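Local coordinates for pirin family protein (Acinetobacter baumannii, PDB 6D0P), which probably acts as a metal-dependent quercetin 2,3-dioxygenase of the pirin family, binding one metal ion in a cupin domain, at residues P65-E70 against S136-G141. Sequence-based numbering, arbitrary orientation.
Sequences PHRGFE and SKMTPG. With MN (manganese (II) ion), chain G.
The guanidinium of R67 has one face covered by M138, a selenomethionine whose methyl CE sits over the centre of the group, 4.1 Å above its plane. M138 SE follows the chain further back, 3.9 Å from R67 CD, so the exposed M138 lies obliquely across the outer half of the arginine. Bends at both outer torsions (chi2 and chi3 near -69°) fold its methyl over that face. The guanidinium nitrogens have polar partners: NE hydrogen-bonds to A104 O, and NH1 forms a salt bridge with D280 of helix 271-282. The imidazole of H66, pointing into the cupin barrel, presents NE2 to manganese at 2.2 Å, and water 2, itself a manganese ligand, lies at the ring edge in its plane; H64, H108 and E110 complete the protein ligands.

Between strands 64-66 and 69-75, G68 turns the chain with a positive phi, which suits glycine, and offers its carbonyl to K137. K137 NZ donates to G68 O at 2.9 Å, tilted 29° from the carbonyl plane; the lysine runs extended until a final bend (chi4 -70°) turns the ammonium toward G68 O. N131 OD1 and V267 O also accept from NZ. A type I turn from S136 to T139 carries both K137 and M138, and S136 O accepts from both T139 N and T139 OG1. The loop after strand 121-131 is thus joined to the segment bearing a metal ligand by one buried ammonium with three oxygen acceptors, an arrangement that would favour its charged form, and by a nonpolar cover over an ion-paired arginine.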
ATOM      1  N   PRO A  65     -12.288  -0.343 -13.038  1.00 17.88           N
ATOM      2  CA  PRO A  65     -11.310  -1.278 -13.523  1.00 17.31           C
ATOM      3  C   PRO A  65      -9.877  -1.013 -13.053  1.00 17.67           C
ATOM      4  O   PRO A  65      -9.554   0.102 -12.611  1.00 18.30           O
ATOM      5  CB  PRO A  65     -11.374  -1.087 -15.044  1.00 18.53           C
ATOM      6  CG  PRO A  65     -11.657   0.377 -15.196  1.00 19.59           C
ATOM      7  CD  PRO A  65     -12.579   0.688 -14.039  1.00 19.31           C
ATOM      8  N   HIS A  66      -9.055  -2.054 -13.163  1.00 16.10           N
ATOM      9  CA  HIS A  66      -7.607  -1.961 -12.973  1.00 15.89           C
ATOM     10  C   HIS A  66      -6.936  -2.897 -13.970  1.00 16.04           C
ATOM     11  O   HIS A  66      -7.471  -3.994 -14.259  1.00 15.77           O
ATOM     12  CB  HIS A  66      -7.139  -2.375 -11.565  1.00 16.48           C
ATOM     13  CG  HIS A  66      -7.644  -1.538 -10.445  1.00 16.37           C
ATOM     14  ND1 HIS A  66      -7.279  -0.210 -10.306  1.00 17.49           N
ATOM     15  CD2 HIS A  66      -8.405  -1.851  -9.369  1.00 16.93           C
ATOM     16  CE1 HIS A  66      -7.847   0.276  -9.206  1.00 18.46           C
ATOM     17  NE2 HIS A  66      -8.523  -0.722  -8.600  1.00 16.60           N
ATOM     18  N   ARG A  67      -5.773  -2.488 -14.482  1.00 14.77           N
ATOM     19  CA  ARG A  67      -4.982  -3.374 -15.295  1.00 14.62           C
ATOM     20  C   ARG A  67      -3.510  -3.002 -15.139  1.00 14.77           C
ATOM     21  O   ARG A  67      -3.171  -1.806 -15.137  1.00 15.36           O
ATOM     22  CB  ARG A  67      -5.382  -3.300 -16.774  1.00 15.37           C
ATOM     23  CG  ARG A  67      -4.431  -4.039 -17.716  1.00 16.58           C
ATOM     24  CD  ARG A  67      -4.806  -3.941 -19.193  1.00 16.96           C
ATOM     25  NE  ARG A  67      -5.972  -4.762 -19.513  1.00 17.59           N
ATOM     26  CZ  ARG A  67      -6.513  -4.859 -20.723  1.00 19.05           C
ATOM     27  NH1 ARG A  67      -6.036  -4.129 -21.729  1.00 19.39           N
ATOM     28  NH2 ARG A  67      -7.518  -5.694 -20.924  1.00 18.95           N
ATOM     29  N   GLY A  68      -2.663  -4.033 -15.011  1.00 14.82           N
ATOM     30  CA  GLY A  68      -1.219  -3.865 -15.092  1.00 14.80           C
ATOM     31  C   GLY A  68      -0.450  -3.833 -13.779  1.00 14.45           C
ATOM     32  O   GLY A  68       0.785  -3.770 -13.811  1.00 15.19           O
ATOM     33  N   PHE A  69      -1.116  -3.876 -12.650  1.00 13.68           N
ATOM     34  CA  PHE A  69      -0.412  -3.725 -11.390  1.00 14.11           C
ATOM     35  C   PHE A  69      -1.201  -4.419 -10.286  1.00 13.61           C
ATOM     36  O   PHE A  69      -2.180  -5.147 -10.561  1.00 14.54           O
ATOM     37  CB  PHE A  69      -0.180  -2.229 -11.117  1.00 13.87           C
ATOM     38  CG  PHE A  69      -1.450  -1.444 -11.017  1.00 13.53           C
ATOM     39  CD1 PHE A  69      -2.107  -1.014 -12.157  1.00 14.86           C
ATOM     40  CD2 PHE A  69      -1.992  -1.141  -9.786  1.00 14.06           C
ATOM     41  CE1 PHE A  69      -3.286  -0.292 -12.061  1.00 15.21           C
ATOM     42  CE2 PHE A  69      -3.176  -0.423  -9.695  1.00 14.75           C
ATOM     43  CZ  PHE A  69      -3.821  -0.012 -10.829  1.00 15.03           C
ATOM     44  N   GLU A  70      -0.739  -4.240  -9.053  1.00 13.64           N
ATOM     45  CA  GLU A  70      -1.364  -4.853  -7.897  1.00 13.60           C
ATOM     46  C   GLU A  70      -1.842  -3.777  -6.925  1.00 12.97           C
ATOM     47  O   GLU A  70      -1.228  -2.711  -6.844  1.00 12.25           O
ATOM     48  CB  GLU A  70      -0.377  -5.751  -7.158  1.00 14.55           C
ATOM     49  CG  GLU A  70       0.353  -6.717  -8.054  1.00 15.92           C
ATOM     50  CD  GLU A  70       1.142  -7.774  -7.302  1.00 17.33           C
ATOM     51  OE1 GLU A  70       2.171  -7.417  -6.672  1.00 17.46           O
ATOM     52  OE2 GLU A  70       0.697  -8.936  -7.307  1.00 19.08           O
ATOM     53  N   SER A 136       4.900  -9.640 -16.530  1.00 16.18           N
ATOM     54  CA  SER A 136       3.891 -10.134 -15.606  1.00 16.00           C
ATOM     55  C   SER A 136       2.593  -9.324 -15.690  1.00 16.30           C
ATOM     56  O   SER A 136       1.587  -9.715 -15.119  1.00 16.95           O
ATOM     57  CB  SER A 136       4.424 -10.082 -14.171  1.00 15.59           C
ATOM     58  OG  SER A 136       5.631 -10.816 -14.034  1.00 15.69           O
ATOM     59  N   LYS A 137       2.597  -8.219 -16.426  1.00 15.83           N
ATOM     60  CA  LYS A 137       1.450  -7.336 -16.393  1.00 15.60           C
ATOM     61  C   LYS A 137       0.177  -7.986 -16.926  1.00 16.50           C
ATOM     62  O   LYS A 137      -0.910  -7.628 -16.448  1.00 16.38           O
ATOM     63  CB  LYS A 137       1.715  -6.069 -17.194  1.00 15.92           C
ATOM     64  CG  LYS A 137       2.611  -5.092 -16.484  1.00 15.67           C
ATOM     65  CD  LYS A 137       2.795  -3.821 -17.252  1.00 16.14           C
ATOM     66  CE  LYS A 137       3.529  -2.766 -16.459  1.00 16.42           C
ATOM     67  NZ  LYS A 137       2.698  -2.250 -15.355  1.00 15.95           N
HETATM   68  N   MSE A 138       0.286  -8.873 -17.905  1.00 16.32           N
HETATM   69  CA  MSE A 138      -0.935  -9.457 -18.500  1.00 17.52           C
HETATM   70  C   MSE A 138      -1.232 -10.860 -18.006  1.00 17.28           C
HETATM   71  O   MSE A 138      -1.939 -11.616 -18.674  1.00 17.06           O
HETATM   72  CB  MSE A 138      -0.906  -9.377 -20.043  1.00 19.84           C
HETATM   73  CG  MSE A 138      -0.784  -7.919 -20.516  1.00 21.88           C
HETATM   74 SE   MSE A 138      -2.437  -6.896 -20.125  1.00 28.58          SE
HETATM   75  CE  MSE A 138      -3.682  -7.736 -21.376  1.00 27.45           C
ATOM     76  N   THR A 139      -0.708 -11.218 -16.838  1.00 16.97           N
ATOM     77  CA  THR A 139      -1.059 -12.483 -16.203  1.00 17.44           C
ATOM     78  C   THR A 139      -2.490 -12.354 -15.674  1.00 18.37           C
ATOM     79  O   THR A 139      -2.942 -11.262 -15.405  1.00 18.28           O
ATOM     80  CB  THR A 139      -0.088 -12.871 -15.075  1.00 17.32           C
ATOM     81  OG1 THR A 139       0.054 -11.818 -14.117  1.00 17.12           O
ATOM     82  CG2 THR A 139       1.292 -13.227 -15.588  1.00 17.58           C
ATOM     83  N   PRO A 140      -3.203 -13.466 -15.530  1.00 18.11           N
ATOM     84  CA  PRO A 140      -4.564 -13.382 -15.015  1.00 18.84           C
ATOM     85  C   PRO A 140      -4.618 -12.781 -13.605  1.00 18.39           C
ATOM     86  O   PRO A 140      -3.727 -13.040 -12.756  1.00 18.50           O
ATOM     87  CB  PRO A 140      -5.091 -14.832 -14.984  1.00 19.59           C
ATOM     88  CG  PRO A 140      -4.167 -15.584 -15.927  1.00 20.01           C
ATOM     89  CD  PRO A 140      -2.839 -14.844 -15.863  1.00 19.98           C
ATOM     90  N   GLY A 141      -5.630 -11.953 -13.392  1.00 17.62           N
ATOM     91  CA  GLY A 141      -5.874 -11.357 -12.077  1.00 17.49           C
ATOM     92  C   GLY A 141      -6.095 -12.432 -11.019  1.00 16.85           C
ATOM     93  O   GLY A 141      -6.631 -13.499 -11.319  1.00 17.05           O
TER
HETATM   94 MN    MN G 303      -9.791  -0.718  -6.818  1.00 25.34          MN
HETATM   95  O   HOH W   1      -8.174  -1.806  -5.311  1.00 24.88           O
HETATM   96  O   HOH W   2      -8.706   1.078  -6.080  1.00 23.58           O